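Local coordinates for protein transcriptional regulator I2 (Pseudomonas fluorescens A506, PDB 4MO7) that acts as a superantigen associated with Crohn's disease and, as a TetR-family protein, probably binds DNA to regulate transcription, at residues Val59-Gln62 against Ser63-Phe67; Glu75-Arg78 against Ala79-Glu83; Ala126-Val129 against Tyr130-Ser134. All blocks are in the same frame, centred on the assembly; numbering follows the deposited sequence.

Contact 1 of 3, residues Val59-Gln62 against Ser63-Phe67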
ATOM      1  N   VAL A  59       1.679  27.602  23.583  1.00 24.62           N
ATOM      2  CA  VAL A  59       1.072  28.762  22.959  1.00 27.14           C
ATOM      3  C   VAL A  59       1.106  29.972  23.912  1.00 24.07           C
ATOM      4  O   VAL A  59       0.712  31.071  23.529  1.00 31.88           O
ATOM      5  CB  VAL A  59      -0.383  28.465  22.478  1.00 24.67           C
ATOM      6  CG1 VAL A  59      -0.923  29.584  21.665  1.00 32.06           C
ATOM      7  CG2 VAL A  59      -0.369  27.185  21.644  1.00 37.42           C
ATOM      8  N   GLY A  60       1.584  29.753  25.123  1.00 32.28           N
ATOM      9  CA  GLY A  60       1.654  30.811  26.112  1.00 37.28           C
ATOM     10  C   GLY A  60       0.251  31.180  26.566  1.00 78.23           C
ATOM     11  O   GLY A  60      -0.131  32.358  26.509  1.00 62.24           O
ATOM     12  N   ILE A  61      -0.527  30.175  26.984  1.00 49.05           N
ATOM     13  CA  ILE A  61      -1.841  30.402  27.596  1.00 43.14           C
ATOM     14  C   ILE A  61      -2.092  29.426  28.729  1.00 39.34           C
ATOM     15  O   ILE A  61      -1.218  28.602  29.062  1.00 47.29           O
ATOM     16  CB  ILE A  61      -3.000  30.370  26.582  1.00 38.39           C
ATOM     17  CG1 ILE A  61      -2.980  29.088  25.734  1.00 28.81           C
ATOM     18  CG2 ILE A  61      -2.921  31.567  25.642  1.00 36.38           C
ATOM     19  CD1 ILE A  61      -3.822  29.167  24.479  1.00 32.14           C
ATOM     20  N   GLN A  62      -3.261  29.547  29.351  1.00 65.41           N
ATOM     21  CA  GLN A  62      -3.646  28.634  30.416  1.00 60.92           C
ATOM     22  C   GLN A  62      -4.554  27.566  29.827  1.00 51.03           C
ATOM     23  O   GLN A  62      -5.413  27.874  28.958  1.00 32.33           O
ATOM     24  CB  GLN A  62      -4.340  29.375  31.574  1.00 65.28           C
ATOM     25  CG  GLN A  62      -3.817  29.003  32.975  1.00 52.02           C
ATOM     26  CD  GLN A  62      -2.293  29.098  33.080  1.00 67.73           C
ATOM     27  OE1 GLN A  62      -1.673  30.028  32.550  1.00 73.57           O
ATOM     28  NE2 GLN A  62      -1.682  28.122  33.750  1.00 61.21           N
ATOM     29  N   SER A  63      -4.333  26.338  30.322  1.00 41.26           N
ATOM     30  CA  SER A  63      -5.004  25.106  29.919  1.00 38.93           C
ATOM     31  C   SER A  63      -6.447  25.340  29.583  1.00 25.64           C
ATOM     32  O   SER A  63      -6.962  24.812  28.589  1.00 34.22           O
ATOM     33  CB  SER A  63      -4.946  24.058  31.057  1.00 50.49           C
ATOM     34  OG  SER A  63      -3.848  23.159  30.952  1.00 61.06           O
ATOM     35  N   GLY A  64      -7.120  26.107  30.433  1.00 24.66           N
ATOM     36  CA  GLY A  64      -8.570  26.267  30.335  1.00 41.89           C
ATOM     37  C   GLY A  64      -9.013  27.164  29.187  1.00 34.03           C
ATOM     38  O   GLY A  64     -10.163  27.131  28.743  1.00 37.15           O
ATOM     39  N   SER A  65      -8.102  27.972  28.688  1.00 24.88           N
ATOM     40  CA  SER A  65      -8.427  28.881  27.578  1.00 45.29           C
ATOM     41  C   SER A  65      -8.373  28.152  26.228  1.00 53.32           C
ATOM     42  O   SER A  65      -8.829  28.657  25.179  1.00 33.30           O
ATOM     43  CB  SER A  65      -7.426  30.025  27.565  1.00 47.45           C
ATOM     44  OG  SER A  65      -6.141  29.481  27.375  1.00 30.27           O
ATOM     45  N   ILE A  66      -7.802  26.954  26.227  1.00 30.69           N
ATOM     46  CA  ILE A  66      -7.708  26.252  24.936  1.00 30.50           C
ATOM     47  C   ILE A  66      -9.127  26.077  24.443  1.00 35.95           C
ATOM     48  O   ILE A  66      -9.462  26.303  23.264  1.00 35.00           O
ATOM     49  CB  ILE A  66      -7.003  24.906  25.094  1.00 31.13           C
ATOM     50  CG1 ILE A  66      -5.494  25.127  25.186  1.00 19.66           C
ATOM     51  CG2 ILE A  66      -7.340  24.012  23.904  1.00 53.41           C
ATOM     52  CD1 ILE A  66      -4.821  24.052  26.007  1.00 25.88           C
ATOM     53  N   PHE A  67     -10.003  25.787  25.403  1.00 27.94           N
ATOM     54  CA  PHE A  67     -11.339  25.335  25.081  1.00 43.95           C
ATOM     55  C   PHE A  67     -12.309  26.453  24.921  1.00 45.28           C
ATOM     56  O   PHE A  67     -13.510  26.270  25.065  1.00 55.79           O
ATOM     57  CB  PHE A  67     -11.779  24.351  26.132  1.00 20.19           C
ATOM     58  CG  PHE A  67     -10.870  23.172  26.193  1.00 31.70           C
ATOM     59  CD1 PHE A  67     -10.873  22.247  25.164  1.00 26.00           C
ATOM     60  CD2 PHE A  67      -9.936  23.062  27.188  1.00 28.63           C
ATOM     61  CE1 PHE A  67     -10.011  21.190  25.181  1.00 30.19           C
ATOM     62  CE2 PHE A  67      -9.075  21.992  27.227  1.00 29.20           C
ATOM     63  CZ  PHE A  67      -9.114  21.055  26.214  1.00 36.97           C
TER
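The chain turns back on itself between Gln62 and Ser65, where the amide N of Ser65 donates to Gln62 O at 2.7 Å with an N-H...O angle of 154°. The donor stands above the carbonyl plane, 37° out of it. Ser63 O then accepts from Ile66 N at 3.3 Å, so the chain winds on in a helical path, although residues 64-66 lack the regular bonds of a helix. The Ser65 hydroxyl also faces Gln62 O. Its OG sits between the backbone N and the carbonyl carbon (chi1 61°), which brings it back over the turn, but the modelled 2.4 Å from Ser65 OG to Gln62 O is too short to trust in detail.

Upstream, helix 52-59 ends in a Schellman motif with Gly60 at positive phi. Together these features make up the turn of a helix-turn-helix, as expected in the DNA-binding part of a TetR-family protein, where the segment from Ser63 onward would probably begin the recognition helix.

Ile61 lies alongside Ser65, its CB 3.4 Å from Ser65 OG and its CD1 3.7 Å from the same oxygen. Ile61 CD1 also comes to 4.4 Å from Ile66 CG1, a loose apolar touch. Ile66 is buried, resting on Val52 and Ala56 of helix 52-59, while its CG2 lies over the centre of one face of the Phe67 ring. Ile61 also touches Leu34 of helix 30-45.

Contact 2 of 3, residues Glu75-Arg78 against Ala79-Glu83; sequences EILR and AVMEE
Arg78 and Glu82, one helical turn apart, are joined by a salt bridge in which Arg78 NE donates to Glu82 OE1 at 2.7 Å. Arg78 NH2 adds a weak bond to the same oxygen at 3.1 Å, so a single carboxylate oxygen receives both N-H groups at the edge of the guanidinium, in its plane. From the acid's side the meeting looks different: Arg78 NE comes from above the carboxylate plane, 60° out of it, and the two flat groups stand 85° apart. The reach follows from chain shape. Arg78 CG is anti to the backbone N (chi1 176°) and the arginine chain is extended as far as NE, while Glu82 extends beyond CG to meet it.

Glu75 joins the network through charge alone, with its OE1 a long 3.7 Å from Arg78 NH1 and well out of the guanidinium plane. Its other oxygen, OE2, accepts from the backbone N of Lys71.

Away from the charged groups, two apolar pairs follow: Met81 CE packs 3.8 Å from Leu77 CD1, and Val80 CG2 lies at 4.5 Å from Ile76 CG2. Beneath all these side chains run regular i to i+4 backbone bonds, such as Glu82 N to Arg78 O at 2.8 Å, which fix the spacing of the pairs.

This part of helix 73-97 is wedged between three others: Ile76, Ala79 and Val80 face helix 30-45, Leu77, Val80 and Met81 meet helix 122-130, and Arg78 and Glu82 lie against His142 of helix 137-163.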
ATOM      1  N   GLU A  75     -11.390  17.774  18.883  1.00 14.57           N
ATOM      2  CA  GLU A  75     -11.657  18.751  17.822  1.00 16.64           C
ATOM      3  C   GLU A  75     -10.390  19.482  17.324  1.00 15.93           C
ATOM      4  O   GLU A  75     -10.345  19.857  16.156  1.00 17.11           O
ATOM      5  CB  GLU A  75     -12.730  19.769  18.208  1.00 16.99           C
ATOM      6  CG  GLU A  75     -13.207  20.623  17.047  1.00 24.68           C
ATOM      7  CD  GLU A  75     -14.393  21.484  17.410  1.00 41.22           C
ATOM      8  OE1 GLU A  75     -15.477  21.261  16.846  1.00 39.74           O
ATOM      9  OE2 GLU A  75     -14.232  22.381  18.258  1.00 36.06           O
ATOM     10  N   ILE A  76      -9.399  19.711  18.183  1.00 13.50           N
ATOM     11  CA  ILE A  76      -8.117  20.267  17.736  1.00 14.85           C
ATOM     12  C   ILE A  76      -7.491  19.309  16.721  1.00 17.04           C
ATOM     13  O   ILE A  76      -6.969  19.758  15.688  1.00 18.83           O
ATOM     14  CB  ILE A  76      -7.127  20.467  18.887  1.00 16.35           C
ATOM     15  CG1 ILE A  76      -7.740  21.441  19.901  1.00 20.04           C
ATOM     16  CG2 ILE A  76      -5.836  21.108  18.381  1.00 18.21           C
ATOM     17  CD1 ILE A  76      -6.906  21.611  21.145  1.00 15.86           C
ATOM     18  N   LEU A  77      -7.569  17.997  16.989  1.00 13.57           N
ATOM     19  CA  LEU A  77      -6.961  16.993  16.092  1.00 11.90           C
ATOM     20  C   LEU A  77      -7.676  16.995  14.768  1.00 16.73           C
ATOM     21  O   LEU A  77      -7.028  17.011  13.707  1.00 16.15           O
ATOM     22  CB  LEU A  77      -7.000  15.592  16.703  1.00 12.78           C
ATOM     23  CG  LEU A  77      -6.384  14.426  15.911  1.00 12.54           C
ATOM     24  CD1 LEU A  77      -4.925  14.633  15.655  1.00 16.43           C
ATOM     25  CD2 LEU A  77      -6.676  13.083  16.664  1.00 11.95           C
ATOM     26  N   ARG A  78      -9.009  17.013  14.805  1.00 13.10           N
ATOM     27  CA  ARG A  78      -9.813  17.148  13.579  1.00 14.85           C
ATOM     28  C   ARG A  78      -9.372  18.356  12.765  1.00 16.29           C
ATOM     29  O   ARG A  78      -9.210  18.260  11.548  1.00 18.37           O
ATOM     30  CB  ARG A  78     -11.289  17.342  13.948  1.00 14.90           C
ATOM     31  CG  ARG A  78     -12.176  17.591  12.712  1.00 16.19           C
ATOM     32  CD  ARG A  78     -13.535  18.085  13.201  1.00 21.20           C
ATOM     33  NE  ARG A  78     -14.135  18.939  12.191  1.00 30.04           N
ATOM     34  CZ  ARG A  78     -15.255  19.629  12.373  1.00 55.38           C
ATOM     35  NH1 ARG A  78     -15.887  19.546  13.538  1.00 28.88           N
ATOM     36  NH2 ARG A  78     -15.740  20.394  11.393  1.00 43.40           N
ATOM     37  N   ALA A  79      -9.174  19.501  13.422  1.00 15.13           N
ATOM     38  CA  ALA A  79      -8.862  20.737  12.680  1.00 15.24           C
ATOM     39  C   ALA A  79      -7.460  20.677  12.117  1.00 15.94           C
ATOM     40  O   ALA A  79      -7.236  21.185  11.015  1.00 20.51           O
ATOM     41  CB  ALA A  79      -9.011  21.977  13.582  1.00 19.10           C
ATOM     42  N   VAL A  80      -6.517  20.073  12.822  1.00 16.61           N
ATOM     43  CA  VAL A  80      -5.144  19.904  12.257  1.00 14.87           C
ATOM     44  C   VAL A  80      -5.262  19.099  10.976  1.00 22.11           C
ATOM     45  O   VAL A  80      -4.674  19.434   9.937  1.00 18.64           O
ATOM     46  CB  VAL A  80      -4.240  19.182  13.256  1.00 15.36           C
ATOM     47  CG1 VAL A  80      -2.940  18.690  12.643  1.00 19.64           C
ATOM     48  CG2 VAL A  80      -3.968  20.122  14.443  1.00 16.48           C
ATOM     49  N   MET A  81      -6.044  18.029  11.016  1.00 18.45           N
ATOM     50  CA  MET A  81      -6.153  17.190   9.829  1.00 15.20           C
ATOM     51  C   MET A  81      -6.922  17.900   8.718  1.00 25.85           C
ATOM     52  O   MET A  81      -6.569  17.799   7.536  1.00 19.11           O
ATOM     53  CB  MET A  81      -6.802  15.870  10.190  1.00 13.14           C
ATOM     54  CG  MET A  81      -5.971  15.054  11.196  1.00 14.16           C
ATOM     55  SD  MET A  81      -6.709  13.404  11.220  1.00 20.49           S
ATOM     56  CE  MET A  81      -5.835  12.633  12.563  1.00 16.09           C
ATOM     57  N   GLU A  82      -7.970  18.624   9.073  1.00 18.11           N
ATOM     58  CA  GLU A  82      -8.717  19.367   8.056  1.00 20.57           C
ATOM     59  C   GLU A  82      -7.832  20.411   7.383  1.00 23.36           C
ATOM     60  O   GLU A  82      -7.850  20.582   6.150  1.00 18.65           O
ATOM     61  CB  GLU A  82      -9.944  20.038   8.677  1.00 17.62           C
ATOM     62  CG  GLU A  82     -11.097  19.084   8.992  1.00 20.29           C
ATOM     63  CD  GLU A  82     -12.280  19.863   9.576  1.00 33.44           C
ATOM     64  OE1 GLU A  82     -13.403  19.345   9.575  1.00 28.93           O
ATOM     65  OE2 GLU A  82     -12.076  21.001  10.046  1.00 38.97           O
ATOM     66  N   GLU A  83      -7.065  21.139   8.189  1.00 18.34           N
ATOM     67  CA  GLU A  83      -6.162  22.156   7.616  1.00 23.65           C
ATOM     68  C   GLU A  83      -5.206  21.565   6.612  1.00 30.12           C
ATOM     69  O   GLU A  83      -4.948  22.181   5.573  1.00 23.38           O
ATOM     70  CB  GLU A  83      -5.271  22.792   8.695  1.00 29.53           C
ATOM     71  CG  GLU A  83      -5.918  23.856   9.514  1.00 53.41           C
ATOM     72  CD  GLU A  83      -6.488  24.950   8.653  1.00 63.40           C
ATOM     73  OE1 GLU A  83      -5.699  25.704   8.030  1.00 49.50           O
ATOM     74  OE2 GLU A  83      -7.734  25.034   8.584  1.00 50.00           O
TER

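Contact 3 of 3, residues Ala126-Val129 against Tyr130-Ser134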
ATOM      1  N   ALA A 126       1.678  14.181   8.680  1.00 35.73           N
ATOM      2  CA  ALA A 126       2.162  13.035   9.422  1.00 26.86           C
ATOM      3  C   ALA A 126       1.208  12.743  10.564  1.00 20.06           C
ATOM      4  O   ALA A 126       1.070  11.591  10.985  1.00 30.41           O
ATOM      5  CB  ALA A 126       3.588  13.305   9.960  1.00 27.41           C
ATOM      6  N   VAL A 127       0.554  13.793  11.063  1.00 27.05           N
ATOM      7  CA  VAL A 127      -0.408  13.616  12.134  1.00 21.33           C
ATOM      8  C   VAL A 127      -1.618  12.857  11.573  1.00 22.12           C
ATOM      9  O   VAL A 127      -2.139  11.943  12.202  1.00 20.36           O
ATOM     10  CB  VAL A 127      -0.807  14.970  12.791  1.00 25.67           C
ATOM     11  CG1 VAL A 127      -2.046  14.804  13.638  1.00 29.65           C
ATOM     12  CG2 VAL A 127       0.337  15.548  13.638  1.00 26.45           C
ATOM     13  N   LEU A 128      -2.033  13.221  10.364  1.00 26.13           N
ATOM     14  CA  LEU A 128      -3.214  12.620   9.728  1.00 27.70           C
ATOM     15  C   LEU A 128      -3.022  11.119   9.585  1.00 23.05           C
ATOM     16  O   LEU A 128      -3.925  10.323   9.834  1.00 29.69           O
ATOM     17  CB  LEU A 128      -3.510  13.295   8.367  1.00 27.96           C
ATOM     18  CG  LEU A 128      -4.782  12.773   7.677  1.00 33.11           C
ATOM     19  CD1 LEU A 128      -5.416  13.857   6.847  1.00 31.07           C
ATOM     20  CD2 LEU A 128      -4.517  11.543   6.789  1.00 29.90           C
ATOM     21  N   VAL A 129      -1.821  10.727   9.214  1.00 26.37           N
ATOM     22  CA  VAL A 129      -1.546   9.332   8.931  1.00 30.52           C
ATOM     23  C   VAL A 129      -1.431   8.521  10.210  1.00 29.17           C
ATOM     24  O   VAL A 129      -2.057   7.467  10.350  1.00 39.32           O
ATOM     25  CB  VAL A 129      -0.268   9.211   8.057  1.00 38.82           C
ATOM     26  CG1 VAL A 129       0.112   7.757   7.888  1.00 34.22           C
ATOM     27  CG2 VAL A 129      -0.478   9.939   6.658  1.00 27.92           C
ATOM     28  N   TYR A 130      -0.669   9.014  11.185  1.00 28.46           N
ATOM     29  CA  TYR A 130      -0.477   8.215  12.387  1.00 22.44           C
ATOM     30  C   TYR A 130      -1.450   8.386  13.513  1.00 32.17           C
ATOM     31  O   TYR A 130      -1.514   7.493  14.371  1.00 25.72           O
ATOM     32  CB  TYR A 130       0.958   8.362  12.916  1.00 41.90           C
ATOM     33  CG  TYR A 130       1.951   7.815  11.934  1.00 37.27           C
ATOM     34  CD1 TYR A 130       1.940   6.470  11.585  1.00 54.40           C
ATOM     35  CD2 TYR A 130       2.880   8.647  11.320  1.00 49.69           C
ATOM     36  CE1 TYR A 130       2.838   5.965  10.666  1.00 52.69           C
ATOM     37  CE2 TYR A 130       3.791   8.143  10.405  1.00 48.54           C
ATOM     38  CZ  TYR A 130       3.761   6.808  10.080  1.00 69.30           C
ATOM     39  OH  TYR A 130       4.667   6.321   9.167  1.00 85.74           O
ATOM     40  N   GLU A 131      -2.211   9.496  13.522  1.00 22.84           N
ATOM     41  CA  GLU A 131      -3.127   9.749  14.634  1.00 23.85           C
ATOM     42  C   GLU A 131      -4.575   9.560  14.218  1.00 22.62           C
ATOM     43  O   GLU A 131      -5.510   9.860  14.976  1.00 20.48           O
ATOM     44  CB  GLU A 131      -2.940  11.150  15.224  1.00 23.04           C
ATOM     45  CG  GLU A 131      -1.568  11.430  15.813  1.00 24.33           C
ATOM     46  CD  GLU A 131      -1.288  10.600  17.051  1.00 24.26           C
ATOM     47  OE1 GLU A 131      -2.201   9.905  17.582  1.00 30.80           O
ATOM     48  OE2 GLU A 131      -0.139  10.612  17.489  1.00 34.08           O
ATOM     49  N   TRP A 132      -4.750   8.981  13.044  1.00 19.44           N
ATOM     50  CA  TRP A 132      -6.080   8.742  12.508  1.00 14.89           C
ATOM     51  C   TRP A 132      -7.002   8.033  13.517  1.00 20.03           C
ATOM     52  O   TRP A 132      -8.163   8.439  13.737  1.00 23.04           O
ATOM     53  CB  TRP A 132      -5.948   7.930  11.210  1.00 25.54           C
ATOM     54  CG  TRP A 132      -7.276   7.739  10.559  1.00 25.14           C
ATOM     55  CD1 TRP A 132      -8.018   6.594  10.515  1.00 35.88           C
ATOM     56  CD2 TRP A 132      -8.039   8.744   9.894  1.00 20.22           C
ATOM     57  NE1 TRP A 132      -9.191   6.827   9.848  1.00 35.58           N
ATOM     58  CE2 TRP A 132      -9.246   8.150   9.487  1.00 21.62           C
ATOM     59  CE3 TRP A 132      -7.812  10.087   9.603  1.00 24.53           C
ATOM     60  CZ2 TRP A 132     -10.218   8.842   8.760  1.00 21.15           C
ATOM     61  CZ3 TRP A 132      -8.806  10.794   8.917  1.00 51.53           C
ATOM     62  CH2 TRP A 132      -9.992  10.157   8.503  1.00 24.11           C
ATOM     63  N   ARG A 133      -6.464   7.007  14.169  1.00 23.74           N
ATOM     64  CA  ARG A 133      -7.265   6.202  15.077  1.00 35.00           C
ATOM     65  C   ARG A 133      -7.578   6.941  16.376  1.00 35.10           C
ATOM     66  O   ARG A 133      -8.448   6.506  17.117  1.00 31.51           O
ATOM     67  CB  ARG A 133      -6.565   4.857  15.357  1.00 49.22           C
ATOM     68  CG  ARG A 133      -6.557   3.879  14.162  1.00 67.60           C
ATOM     69  CD  ARG A 133      -5.873   2.555  14.515  1.00 65.08           C
ATOM     70  NE  ARG A 133      -6.545   1.838  15.602  1.00 96.38           N
ATOM     71  CZ  ARG A 133      -5.997   0.851  16.309  1.00 93.71           C
ATOM     72  NH1 ARG A 133      -4.753   0.452  16.064  1.00 72.07           N
ATOM     73  NH2 ARG A 133      -6.692   0.265  17.274  1.00 50.77           N
ATOM     74  N   SER A 134      -6.878   8.049  16.659  1.00 30.48           N
ATOM     75  CA  SER A 134      -7.232   8.891  17.826  1.00 31.40           C
ATOM     76  C   SER A 134      -8.452   9.808  17.630  1.00 40.05           C
ATOM     77  O   SER A 134      -8.987  10.368  18.583  1.00 34.39           O
ATOM     78  CB  SER A 134      -6.007   9.735  18.245  1.00 30.92           C
ATOM     79  OG  SER A 134      -4.920   8.929  18.656  1.00 40.20           O
TER
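Tyr130 N and Glu131 N make the backbone bonds that close helix 122-130. Tyr130 N donates to Ala126 O at 3.1 Å, nearly straight at 167°, and Glu131 N donates to Val127 O at 2.8 Å. Glu131 is the first residue to leave helical backbone angles, and a tighter turn follows, with Ser134 N bonded to Glu131 O at 2.8 Å.

Among polar side chains, both carboxylate oxygens of Glu131 have a partner. Ser134 OG donates to Glu131 OE1 at 3.1 Å, arriving nearly along the C-O axis, while Glu131 OE2 accepts from the backbone N of Phe47. The bend at chi2 folds the chain so that the carboxylate can serve both partners.

The aromatic contact is a CH-pi one. Val129 CG1 sits over the centre of one face of the Tyr130 ring, 4.2 Å from its centroid and only 5° off the ring normal.

The remaining side-chain contacts are apolar. Val127 CG1 touches Glu131 CG at 4.0 Å, the two side chains crossing at a slant. With CG of Trp132 anti to the backbone N (chi1 -176°), the indole is swung to the Leu128 side, where Trp132 CE3 lies 4.5 Å from Leu128 CG. Farther out, the indole packs against Gln140, Val143 and Leu144 of helix 137-163 and against Met81 of helix 73-97.

A separate carbon-to-carbonyl approach brings Trp132 CB to 3.4 Å from Leu128 O.

This is the C-terminal end of an alpha-helix running into a short 3-10 turn, and it begins the connection between helix 122-130 and helix 137-163 in the TetR-type C-terminal domain.

How the contacts relate
Contact 2 is the buried one of the three, whereas contacts 1 and 3 lie nearer the surface, one in the helix-turn-helix part and the other in the TetR-type C-terminal part. Helix 73-97 joins them. Ile66 CG2 of contact 1 packs 3.7 Å from Ile76 CD1 of contact 2, and Leu77 CD1 of contact 2 packs 3.5 Å from Val127 CG1 of contact 3. Contacts 1 and 3 do not touch, their nearest atoms being about 13 Å apart. Helix 30-45 borders all three. Their chemistry differs: a backbone turn with a serine in contact 1, charged and apolar flanks of one helix in contact 2, aromatic and carboxylate groups in contact 3.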